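Local structure of flavodoxin (Fusobacterium nucleatum, 6OHK) at residues L90-A95 with A144-N149; E50-V55 with I78-K83; F37-G42 with A66-N71; I7-A12 with E24-L29. The protein binds flavin mononucleotide and probably serves as a low-potential electron donor to a number of redox enzymes. The protein carries 1 engineered substitution. All blocks are in the same frame, centred on the assembly; numbering follows the deposited sequence.

Contact 1 of 4, residues L90-A95 with A144-N149. With FMN (flavin mononucleotide), chain B; GOL (glycerol), chain C.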
# COMPACT_ATOMS: atom_id res chain seq x y z
N LEU A 90 4.10 -0.07 -6.05
CA LEU A 90 4.66 -0.64 -7.28
C LEU A 90 5.65 0.36 -7.83
O LEU A 90 5.41 1.57 -7.80
CB LEU A 90 3.61 -0.84 -8.33
CG LEU A 90 2.70 -2.05 -8.18
CD1 LEU A 90 1.59 -1.79 -7.20
CD2 LEU A 90 2.10 -2.36 -9.51
N GLY A 91 6.78 -0.15 -8.31
CA GLY A 91 7.78 0.71 -8.90
C GLY A 91 8.78 -0.09 -9.72
O GLY A 91 8.57 -1.26 -10.04
N ASN A 92 9.89 0.57 -10.07
CA ASN A 92 10.98 -0.04 -10.83
C ASN A 92 12.28 0.31 -10.12
O ASN A 92 12.72 1.46 -10.17
CB ASN A 92 10.96 0.46 -12.27
CG ASN A 92 12.10 -0.10 -13.10
OD1 ASN A 92 13.15 -0.46 -12.59
ND2 ASN A 92 11.89 -0.19 -14.40
N GLN A 93 12.86 -0.65 -9.42
CA GLN A 93 13.95 -0.32 -8.51
C GLN A 93 15.23 0.01 -9.26
O GLN A 93 16.10 0.68 -8.69
CB GLN A 93 14.19 -1.47 -7.52
CG GLN A 93 14.75 -2.74 -8.18
CD GLN A 93 14.46 -3.96 -7.36
OE1 GLN A 93 15.28 -4.36 -6.50
NE2 GLN A 93 13.30 -4.55 -7.57
N PHE A 94 15.39 -0.45 -10.49
CA PHE A 94 16.62 -0.21 -11.24
C PHE A 94 16.56 1.11 -11.97
O PHE A 94 17.56 1.86 -12.00
CB PHE A 94 16.89 -1.40 -12.17
CG PHE A 94 17.27 -2.64 -11.43
CD1 PHE A 94 18.55 -2.79 -10.91
CD2 PHE A 94 16.36 -3.63 -11.21
CE1 PHE A 94 18.88 -3.95 -10.20
CE2 PHE A 94 16.71 -4.78 -10.50
CZ PHE A 94 17.96 -4.93 -10.00
N ALA A 95 15.43 1.44 -12.55
CA ALA A 95 15.30 2.68 -13.28
C ALA A 95 15.19 3.87 -12.36
O ALA A 95 15.48 5.00 -12.79
CB ALA A 95 14.11 2.63 -14.21
N ALA A 144 6.79 -3.73 -1.23
CA ALA A 144 7.41 -3.08 -2.38
C ALA A 144 7.44 -4.06 -3.54
O ALA A 144 8.13 -5.09 -3.47
CB ALA A 144 8.81 -2.59 -2.01
N LEU A 145 6.69 -3.78 -4.59
CA LEU A 145 6.58 -4.70 -5.71
C LEU A 145 7.25 -4.09 -6.93
O LEU A 145 7.24 -2.88 -7.13
CB LEU A 145 5.13 -5.03 -6.01
CG LEU A 145 4.39 -5.68 -4.84
CD1 LEU A 145 2.93 -5.84 -5.17
CD2 LEU A 145 5.01 -7.01 -4.46
N ASP A 146 7.85 -4.96 -7.75
CA ASP A 146 8.50 -4.51 -8.99
C ASP A 146 8.10 -5.51 -10.06
O ASP A 146 8.68 -6.58 -10.19
CB ASP A 146 10.01 -4.43 -8.82
CG ASP A 146 10.72 -3.90 -10.04
OD1 ASP A 146 10.15 -3.96 -11.15
OD2 ASP A 146 11.88 -3.42 -9.87
N GLU A 147 7.05 -5.18 -10.80
CA GLU A 147 6.55 -6.06 -11.85
C GLU A 147 7.39 -5.99 -13.10
O GLU A 147 7.31 -6.90 -13.95
CB GLU A 147 5.09 -5.69 -12.17
CG GLU A 147 4.10 -6.22 -11.17
CD GLU A 147 3.90 -7.71 -11.39
OE1 GLU A 147 3.58 -8.14 -12.54
OE2 GLU A 147 4.13 -8.50 -10.47
N GLU A 148 8.19 -4.95 -13.27
CA GLU A 148 9.03 -4.85 -14.45
C GLU A 148 10.23 -5.78 -14.34
O GLU A 148 10.62 -6.41 -15.34
CB GLU A 148 9.47 -3.40 -14.64
CG GLU A 148 8.27 -2.46 -14.96
CD GLU A 148 8.72 -1.06 -15.30
OE1 GLU A 148 9.51 -0.92 -16.26
OE2 GLU A 148 8.33 -0.10 -14.60
N ASN A 149 10.84 -5.86 -13.18
CA ASN A 149 12.08 -6.59 -13.00
C ASN A 149 11.93 -7.84 -12.16
O ASN A 149 12.75 -8.76 -12.30
CB ASN A 149 13.14 -5.71 -12.34
CG ASN A 149 13.37 -4.46 -13.11
OD1 ASN A 149 13.81 -4.53 -14.29
ND2 ASN A 149 13.10 -3.31 -12.51
N1 FMN B . 8.80 3.60 -10.23
C2 FMN B . 9.44 3.91 -9.02
O2 FMN B . 9.72 3.07 -8.24
N3 FMN B . 9.78 5.29 -8.79
C4 FMN B . 9.52 6.33 -9.65
O4 FMN B . 9.85 7.45 -9.32
C4A FMN B . 8.89 5.98 -10.87
N5 FMN B . 8.62 6.99 -11.79
C5A FMN B . 8.05 6.56 -13.02
C6 FMN B . 7.88 7.52 -14.04
C7 FMN B . 7.31 7.15 -15.24
C7M FMN B . 7.11 8.31 -16.23
C8 FMN B . 7.01 5.82 -15.50
C8M FMN B . 6.35 5.47 -16.82
C9 FMN B . 7.18 4.87 -14.50
C9A FMN B . 7.73 5.23 -13.29
N10 FMN B . 7.90 4.23 -12.26
C10 FMN B . 8.54 4.62 -11.10
C1' FMN B . 7.54 2.83 -12.49
C2' FMN B . 6.00 2.61 -12.33
O2' FMN B . 5.54 2.97 -11.04
C3' FMN B . 5.69 1.12 -12.54
O3' FMN B . 5.94 0.83 -13.90
C4' FMN B . 4.30 0.65 -12.14
O4' FMN B . 4.25 -0.77 -12.27
C5' FMN B . 3.19 1.27 -12.99
O5' FMN B . 1.95 0.90 -12.41
P FMN B . 0.58 1.18 -13.20
O1P FMN B . -0.47 0.63 -12.26
O2P FMN B . 0.41 2.64 -13.47
O3P FMN B . 0.65 0.39 -14.51
C1 GOL C . 11.83 2.25 -17.11
O1 GOL C . 12.61 3.11 -17.89
C2 GOL C . 10.36 2.37 -17.53
O2 GOL C . 9.86 1.11 -17.92
C3 GOL C . 9.57 2.91 -16.34
O3 GOL C . 9.76 2.07 -15.22
O HOH W 1 6.11 -2.41 -10.87
O HOH W 2 14.12 -2.01 -15.63
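With CG swung away from the backbone N in both Asn92 (chi1 178°) and Asp146 (chi1 -177°), an amide and a carboxylate are brought into one polar cluster where two loops leave the sheet. Asp146 OD2 takes three bonds there: Gln93 N comes from above the carboxylate plane at 3.0 Å, Gln93 NE2 arrives on the anti side at 2.9 Å, and Asn149 ND2 on the syn side. The same Asn149 ND2 lies 2.9 Å from Asn92 OD1 and donates to it from above the carbonyl plane, while Ala95 N bonds that oxygen from the opposite face in an Asx motif. Gripped from both faces, the amide has its rotation fixed; its ND2 makes a weak bond to Glu148 OE1. The cluster borders the flavin: Asn92 N donates to O2 and N1 of FMN, and Glu148 OE2 accepts from FMN O3' at 2.7 Å. Gln93 OE1 is held by His128 N. Behind the loops, Gly91 N bonds Leu145 O (3.0 Å) where parallel strands 84-90 and 139-145 run side by side, with Leu90 packed on helix 17-28 and Leu145 on helix 154-166.

Contact 2 of 4, residues E50-V55 with I78-K83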
# COMPACT_ATOMS: atom_id res chain seq x y z
N GLU A 50 -11.88 -0.03 9.34
CA GLU A 50 -10.83 -0.11 10.34
C GLU A 50 -9.60 -0.81 9.84
O GLU A 50 -8.53 -0.61 10.41
CB GLU A 50 -11.34 -0.80 11.60
CG GLU A 50 -12.56 -0.06 12.23
CD GLU A 50 -12.97 -0.58 13.60
OE1 GLU A 50 -12.17 -1.30 14.24
OE2 GLU A 50 -14.10 -0.27 14.04
N ASN A 51 -9.75 -1.69 8.87
CA ASN A 51 -8.66 -2.41 8.25
C ASN A 51 -8.53 -1.90 6.82
O ASN A 51 -9.53 -1.90 6.09
CB ASN A 51 -8.98 -3.90 8.19
CG ASN A 51 -9.12 -4.52 9.56
OD1 ASN A 51 -8.44 -4.11 10.49
ND2 ASN A 51 -9.99 -5.52 9.68
N LEU A 52 -7.34 -1.46 6.42
CA LEU A 52 -7.12 -0.83 5.13
C LEU A 52 -5.88 -1.36 4.46
O LEU A 52 -4.86 -1.63 5.10
CB LEU A 52 -6.91 0.67 5.34
CG LEU A 52 -8.15 1.46 5.72
CD1 LEU A 52 -7.75 2.82 6.28
CD2 LEU A 52 -9.08 1.66 4.54
N ILE A 53 -5.96 -1.49 3.14
CA ILE A 53 -4.81 -1.71 2.27
C ILE A 53 -4.81 -0.62 1.22
O ILE A 53 -5.78 -0.49 0.46
CB ILE A 53 -4.88 -3.10 1.61
CG1 ILE A 53 -4.86 -4.20 2.67
CG2 ILE A 53 -3.75 -3.26 0.58
CD1 ILE A 53 -5.11 -5.60 2.11
N LEU A 54 -3.77 0.20 1.20
CA LEU A 54 -3.66 1.34 0.28
C LEU A 54 -2.54 1.05 -0.69
O LEU A 54 -1.43 0.72 -0.27
CB LEU A 54 -3.36 2.63 1.05
CG LEU A 54 -4.21 2.90 2.29
CD1 LEU A 54 -3.82 4.25 2.87
CD2 LEU A 54 -5.71 2.85 2.03
N VAL A 55 -2.83 1.13 -1.98
CA VAL A 55 -1.94 0.66 -3.05
C VAL A 55 -1.70 1.78 -4.04
O VAL A 55 -2.64 2.41 -4.53
CB VAL A 55 -2.57 -0.54 -3.78
CG1 VAL A 55 -1.58 -1.11 -4.78
CG2 VAL A 55 -3.10 -1.59 -2.82
N ILE A 78 -9.14 12.76 7.59
CA ILE A 78 -9.68 11.57 8.22
C ILE A 78 -8.94 11.29 9.52
O ILE A 78 -7.71 11.43 9.60
CB ILE A 78 -9.53 10.39 7.24
CG1 ILE A 78 -10.37 10.66 5.99
CG2 ILE A 78 -9.91 9.05 7.90
CD1 ILE A 78 -10.20 9.62 4.89
N ASP A 79 -9.68 10.87 10.53
CA ASP A 79 -9.10 10.43 11.78
C ASP A 79 -8.76 8.95 11.64
O ASP A 79 -9.66 8.12 11.48
CB ASP A 79 -10.10 10.62 12.92
CG ASP A 79 -9.50 10.35 14.26
OD1 ASP A 79 -8.33 9.97 14.35
OD2 ASP A 79 -10.23 10.53 15.28
N PHE A 80 -7.47 8.62 11.64
CA PHE A 80 -7.02 7.24 11.50
C PHE A 80 -6.85 6.51 12.83
O PHE A 80 -6.41 5.36 12.84
CB PHE A 80 -5.71 7.17 10.69
CG PHE A 80 -5.89 7.32 9.21
CD1 PHE A 80 -6.04 8.56 8.62
CD2 PHE A 80 -5.91 6.19 8.38
CE1 PHE A 80 -6.20 8.69 7.24
CE2 PHE A 80 -6.10 6.32 7.02
CZ PHE A 80 -6.23 7.56 6.46
N THR A 81 -7.25 7.14 13.94
CA THR A 81 -7.18 6.48 15.25
C THR A 81 -7.90 5.15 15.19
O THR A 81 -9.02 5.08 14.70
CB THR A 81 -7.81 7.37 16.32
OG1 THR A 81 -7.10 8.60 16.35
CG2 THR A 81 -7.72 6.70 17.69
N GLY A 82 -7.26 4.10 15.66
CA GLY A 82 -7.87 2.79 15.67
C GLY A 82 -7.80 2.03 14.36
O GLY A 82 -8.14 0.84 14.34
N LYS A 83 -7.35 2.66 13.28
CA LYS A 83 -7.22 1.99 12.00
C LYS A 83 -5.88 1.31 11.87
O LYS A 83 -4.87 1.75 12.42
CB LYS A 83 -7.46 2.96 10.85
CG LYS A 83 -8.81 3.66 10.90
CD LYS A 83 -9.06 4.35 9.56
CE LYS A 83 -10.30 5.25 9.56
NZ LYS A 83 -11.54 4.51 9.93
O HOH W 3 -10.55 0.14 15.53
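This is a turn-to-strand contact, mostly apolar: a type II beta turn from Phe80 to Lys83, leading into strand 84-90, packs on Leu52 at the start of strand 51-59, the parallel neighbour of that strand in the sheet. Leu52 does the touching with a single methyl. Its CD1 lies 3.9 Å from Phe80 CE2, the leucine crossing the phenylalanine at about a right angle, and 3.8 Å from Lys83 CD, in the aliphatic part of the lysine. Beyond CG the Lys83 chain is extended as far as CE and bends only at chi4 (-58°), which carries NZ off the apolar patch to the backbone oxygens of Phe49 and Glu47. Ile46 and Phe10 pack on Leu52 as well. The turn itself is closed by Lys83 N bonding Phe80 O at 2.9 Å, with Gly82 at the positive-phi position. Overlapping its start, Asp79 OD1 accepts from Thr81 N, which makes an Asx turn, and also from Thr81 OG1. Where the backbones come closest, Lys83 CA makes a CH...O contact of 3.3 Å with Glu50 O, and a water joins Gly82 O to Glu50 OE1, an oxygen also salt-bridged to Lys5. Between 50-55 and 78-83 themselves, then, cohesion rests on carbon contacts and one water; direct backbone bonding begins at Val84, with Glu50 and Leu52, and the ionic partner of Glu50 and the acceptors of Lys83 NZ lie outside both segments.

Contact 3 of 4, residues F37-G42 with A66-N71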
# COMPACT_ATOMS: atom_id res chain seq x y z
N PHE A 37 -11.84 -0.04 -4.06
CA PHE A 37 -12.14 1.29 -4.56
C PHE A 37 -10.96 1.83 -5.34
O PHE A 37 -9.81 1.64 -4.93
CB PHE A 37 -12.36 2.26 -3.39
CG PHE A 37 -13.44 1.85 -2.44
CD1 PHE A 37 -13.16 0.97 -1.41
CD2 PHE A 37 -14.73 2.34 -2.55
CE1 PHE A 37 -14.13 0.57 -0.50
CE2 PHE A 37 -15.69 1.97 -1.65
CZ PHE A 37 -15.39 1.09 -0.61
N ASN A 38 -11.24 2.48 -6.46
CA ASN A 38 -10.24 3.21 -7.23
C ASN A 38 -10.33 4.66 -6.84
O ASN A 38 -11.38 5.29 -7.00
CB ASN A 38 -10.54 3.02 -8.73
CG ASN A 38 -9.48 3.62 -9.63
OD1 ASN A 38 -8.88 4.62 -9.34
ND2 ASN A 38 -9.29 2.98 -10.79
N VAL A 39 -9.24 5.21 -6.32
CA VAL A 39 -9.26 6.56 -5.77
C VAL A 39 -9.38 7.65 -6.82
O VAL A 39 -9.53 8.83 -6.47
CB VAL A 39 -8.10 6.82 -4.78
CG1 VAL A 39 -8.21 5.85 -3.63
CG2 VAL A 39 -6.76 6.77 -5.46
N LYS A 40 -9.41 7.29 -8.11
CA LYS A 40 -9.90 8.27 -9.08
C LYS A 40 -11.31 8.70 -8.76
O LYS A 40 -11.74 9.77 -9.23
CB LYS A 40 -9.81 7.75 -10.50
CG LYS A 40 -10.80 6.73 -10.88
CD LYS A 40 -10.37 6.22 -12.27
CE LYS A 40 -11.32 5.28 -12.90
NZ LYS A 40 -10.94 5.08 -14.36
N ASN A 41 -12.05 7.91 -7.99
CA ASN A 41 -13.39 8.24 -7.54
C ASN A 41 -13.41 8.83 -6.15
O ASN A 41 -14.49 8.92 -5.55
CB ASN A 41 -14.26 6.99 -7.62
CG ASN A 41 -14.38 6.49 -9.02
OD1 ASN A 41 -14.70 7.28 -9.94
ND2 ASN A 41 -14.08 5.23 -9.25
N GLY A 42 -12.26 9.22 -5.62
CA GLY A 42 -12.16 9.86 -4.32
C GLY A 42 -11.69 8.91 -3.23
O GLY A 42 -11.47 7.72 -3.43
N ALA A 66 -1.30 10.39 -9.33
CA ALA A 66 -1.97 11.68 -9.20
C ALA A 66 -3.28 11.59 -8.45
O ALA A 66 -3.65 12.54 -7.76
CB ALA A 66 -2.21 12.30 -10.58
N ALA A 67 -4.04 10.50 -8.62
CA ALA A 67 -5.32 10.42 -7.91
C ALA A 67 -5.13 10.35 -6.41
O ALA A 67 -5.96 10.85 -5.66
CB ALA A 67 -6.13 9.24 -8.40
N TRP A 68 -4.04 9.75 -5.93
CA TRP A 68 -3.70 9.86 -4.52
C TRP A 68 -3.20 11.26 -4.19
O TRP A 68 -3.66 11.87 -3.21
CB TRP A 68 -2.63 8.83 -4.14
CG TRP A 68 -3.10 7.44 -3.91
CD1 TRP A 68 -2.82 6.35 -4.68
CD2 TRP A 68 -3.93 7.00 -2.85
NE1 TRP A 68 -3.41 5.23 -4.12
CE2 TRP A 68 -4.10 5.61 -3.00
CE3 TRP A 68 -4.53 7.64 -1.77
CZ2 TRP A 68 -4.82 4.87 -2.09
CZ3 TRP A 68 -5.25 6.91 -0.87
CH2 TRP A 68 -5.41 5.53 -1.05
N MET A 69 -2.26 11.79 -4.98
CA MET A 69 -1.67 13.09 -4.65
C MET A 69 -2.74 14.17 -4.57
O MET A 69 -2.71 15.03 -3.68
CB MET A 69 -0.59 13.46 -5.68
CG MET A 69 0.56 12.48 -5.77
SD MET A 69 1.47 12.22 -4.20
CE MET A 69 2.24 13.81 -3.99
N ASN A 70 -3.72 14.12 -5.47
CA ASN A 70 -4.76 15.14 -5.48
C ASN A 70 -5.67 15.04 -4.27
O ASN A 70 -6.39 16.00 -3.96
CB ASN A 70 -5.59 15.01 -6.75
CG ASN A 70 -4.86 15.45 -7.97
OD1 ASN A 70 -3.86 16.15 -7.90
ND2 ASN A 70 -5.32 14.99 -9.13
N ASN A 71 -5.67 13.89 -3.59
CA ASN A 71 -6.55 13.63 -2.46
C ASN A 71 -5.82 13.65 -1.13
O ASN A 71 -6.41 13.25 -0.13
CB ASN A 71 -7.26 12.30 -2.66
CG ASN A 71 -8.44 12.46 -3.55
OD1 ASN A 71 -9.38 13.16 -3.17
ND2 ASN A 71 -8.44 11.81 -4.70
O HOH W 4 -10.11 11.58 -7.03
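An Asx turn closes the edge strand 34-38, and Val39, in the middle of that turn, presses its two methyls onto the indole of Trp68 in helix 66-69. CG2 sits over the five-membered ring, 3.8 Å from its centroid and only 7° off the ring normal, a well-centred CH-pi contact. CG1 rests against the six-membered part, 3.8 Å from Trp68 CH2, so each ring of the indole receives a methyl. The valine torsion (chi1 -60°) makes this possible by setting CG1 beside the backbone N and CG2 between N and the carbonyl carbon, both turned to the helix. Ala67 adds a third apolar surface, its CB lying 3.9 Å from Val39 CG2 and also meeting Lys40 N. In the flavodoxin fold, helices cover both faces of a parallel sheet. Here the short helix 66-69 brings Trp68 against Phe10 of strand 7-11 and against Leu54 and Thr56 of strand 51-59, while NE1 is bonded to Val55 O, which settles the turn of the indole. The polar rim is built round Asn71. Its ND2 donates to Ala67 O at 2.8 Å, nearly in line with the carbonyl, and also to a water 2.9 Å from ND2; that water in turn donates to Val39 O. The carbonyl of Val39 takes Gly42 N as well, and the Asx turn is made by Lys40 N bonding Asn38 OD1 at 3.0 Å. Asn71 itself occupies the N-cap position of helix 72-77, though its side chain makes no capping bond.

Contact 4 of 4, residues I7-A12 with E24-L29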
# COMPACT_ATOMS: atom_id res chain seq x y z
N ILE A 7 -12.11 -5.35 5.10
CA ILE A 7 -10.89 -4.69 4.65
C ILE A 7 -11.23 -3.78 3.48
O ILE A 7 -11.79 -4.24 2.48
CB ILE A 7 -9.86 -5.73 4.25
CG1 ILE A 7 -9.48 -6.62 5.44
CG2 ILE A 7 -8.62 -5.06 3.68
CD1 ILE A 7 -8.89 -7.97 5.04
N GLY A 8 -10.90 -2.52 3.60
CA GLY A 8 -11.03 -1.59 2.48
C GLY A 8 -9.75 -1.51 1.68
O GLY A 8 -8.70 -1.18 2.25
N ILE A 9 -9.82 -1.82 0.40
CA ILE A 9 -8.68 -1.79 -0.50
C ILE A 9 -8.84 -0.60 -1.43
O ILE A 9 -9.85 -0.51 -2.15
CB ILE A 9 -8.60 -3.09 -1.32
CG1 ILE A 9 -8.61 -4.31 -0.40
CG2 ILE A 9 -7.38 -3.06 -2.23
CD1 ILE A 9 -8.73 -5.62 -1.16
N PHE A 10 -7.88 0.30 -1.42
CA PHE A 10 -7.93 1.54 -2.20
C PHE A 10 -6.70 1.60 -3.08
O PHE A 10 -5.59 1.43 -2.58
CB PHE A 10 -7.95 2.73 -1.27
CG PHE A 10 -9.24 2.84 -0.48
CD1 PHE A 10 -9.47 2.07 0.67
CD2 PHE A 10 -10.26 3.66 -0.92
CE1 PHE A 10 -10.67 2.13 1.32
CE2 PHE A 10 -11.47 3.72 -0.25
CZ PHE A 10 -11.67 2.96 0.85
N TYR A 11 -6.89 1.80 -4.38
CA TYR A 11 -5.77 1.79 -5.32
C TYR A 11 -5.93 2.89 -6.35
O TYR A 11 -7.02 3.44 -6.53
CB TYR A 11 -5.61 0.42 -6.00
CG TYR A 11 -6.64 0.17 -7.05
CD1 TYR A 11 -7.91 -0.28 -6.72
CD2 TYR A 11 -6.37 0.43 -8.39
CE1 TYR A 11 -8.88 -0.47 -7.69
CE2 TYR A 11 -7.35 0.25 -9.37
CZ TYR A 11 -8.59 -0.20 -9.00
OH TYR A 11 -9.54 -0.36 -10.04
N ALA A 12 -4.85 3.13 -7.09
CA ALA A 12 -4.88 3.92 -8.30
C ALA A 12 -4.00 3.23 -9.31
O ALA A 12 -3.12 2.46 -8.96
CB ALA A 12 -4.35 5.33 -8.04
N GLU A 24 -4.59 -9.96 -7.26
CA GLU A 24 -3.88 -10.94 -6.47
C GLU A 24 -4.17 -10.79 -4.98
O GLU A 24 -4.38 -11.79 -4.28
CB GLU A 24 -2.37 -10.85 -6.75
CG GLU A 24 -2.06 -11.18 -8.19
CD GLU A 24 -0.59 -11.19 -8.57
OE1 GLU A 24 0.08 -12.18 -8.24
OE2 GLU A 24 -0.12 -10.22 -9.21
N ILE A 25 -4.18 -9.56 -4.47
CA ILE A 25 -4.55 -9.31 -3.08
C ILE A 25 -5.94 -9.86 -2.80
O ILE A 25 -6.16 -10.55 -1.80
CB ILE A 25 -4.47 -7.80 -2.77
CG1 ILE A 25 -3.01 -7.34 -2.78
CG2 ILE A 25 -5.15 -7.49 -1.45
CD1 ILE A 25 -2.85 -5.82 -2.79
N GLU A 26 -6.90 -9.55 -3.66
CA GLU A 26 -8.26 -10.01 -3.46
C GLU A 26 -8.32 -11.53 -3.43
O GLU A 26 -9.08 -12.11 -2.63
CB GLU A 26 -9.17 -9.48 -4.57
CG GLU A 26 -9.41 -7.98 -4.48
CD GLU A 26 -10.36 -7.49 -5.54
OE1 GLU A 26 -10.78 -8.30 -6.40
OE2 GLU A 26 -10.70 -6.29 -5.54
N PHE A 27 -7.55 -12.19 -4.29
CA PHE A 27 -7.55 -13.65 -4.27
C PHE A 27 -7.03 -14.18 -2.94
O PHE A 27 -7.60 -15.13 -2.38
CB PHE A 27 -6.74 -14.20 -5.44
CG PHE A 27 -6.71 -15.69 -5.45
CD1 PHE A 27 -7.71 -16.39 -6.02
CD2 PHE A 27 -5.70 -16.36 -4.82
CE1 PHE A 27 -7.69 -17.81 -5.98
CE2 PHE A 27 -5.69 -17.75 -4.77
CZ PHE A 27 -6.69 -18.44 -5.34
N PHE A 28 -5.96 -13.61 -2.41
CA PHE A 28 -5.47 -14.07 -1.11
C PHE A 28 -6.46 -13.77 0.00
O PHE A 28 -6.44 -14.49 1.03
CB PHE A 28 -4.12 -13.45 -0.79
CG PHE A 28 -3.00 -14.03 -1.58
CD1 PHE A 28 -2.62 -15.36 -1.40
CD2 PHE A 28 -2.29 -13.25 -2.49
CE1 PHE A 28 -1.57 -15.89 -2.14
CE2 PHE A 28 -1.25 -13.78 -3.22
CZ PHE A 28 -0.88 -15.10 -3.05
N LEU A 29 -7.33 -12.79 -0.16
CA LEU A 29 -8.42 -12.49 0.78
C LEU A 29 -9.75 -13.12 0.36
O LEU A 29 -10.83 -12.64 0.77
CB LEU A 29 -8.63 -10.99 0.86
CG LEU A 29 -7.47 -10.17 1.35
CD1 LEU A 29 -7.76 -8.70 1.17
CD2 LEU A 29 -7.17 -10.50 2.81
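Ile7 and Leu29 meet end to end, the CD1 methyl of the isoleucine 3.8 Å from Leu29 CD2. Two residues along the strand, Ile9 CD1 meets the other branch of the leucine, 4.0 Å from Leu29 CD1, so that the forked end of one leucine receives two isoleucines, one either side of Gly8 in sequence, that point to the helix. Ile9 and Ile25 are arranged differently: they pass side by side, pointing opposite ways, and contact is made by Ile9 CD1 and Ile25 CG2 at 4.0 Å. The reach of Ile9 comes from its extended chi2 (172°), which drives CD1 straight out from the strand into the group formed by Ile25, Glu26 and Leu29. Strand 7-11, helix 17-28 and strand 34-38 form a beta-alpha-beta unit of the flavodoxin fold, and these side chains are where the end of its helix lies against its first strand. Leu29, the first residue to leave the helical conformation, also packs on Phe34 and on Ile162 of helix 154-166. Glu26 joins through its aliphatic part, CG standing 4.1 Å from Ile9 CD1, while its OE2 is hydrogen-bonded to Thr36 OG1 on the adjoining strand.

All four contacts reach one sheet, and its neighbouring strands connect them. Strand 7-11 of contact 4 bonds to contact 2 through Ile53 N and Gly8 O (2.9 Å), and to contact 3 through Phe37 N and Ile9 O (2.8 Å). Contacts 2 and 3 pack on the sheet face that carries Phe10; contact 4 lies on the other. Contact 1 alone holds residues of the flavin pocket. Its centre is about 25 Å from that of contact 2, yet Leu90 CD1 still touches Val55 CG1 at 4.0 Å. Contacts 3 and 4 stand back from the cofactor, the side chains of Trp68 and Ile25 being about 10 and 12 Å from FMN.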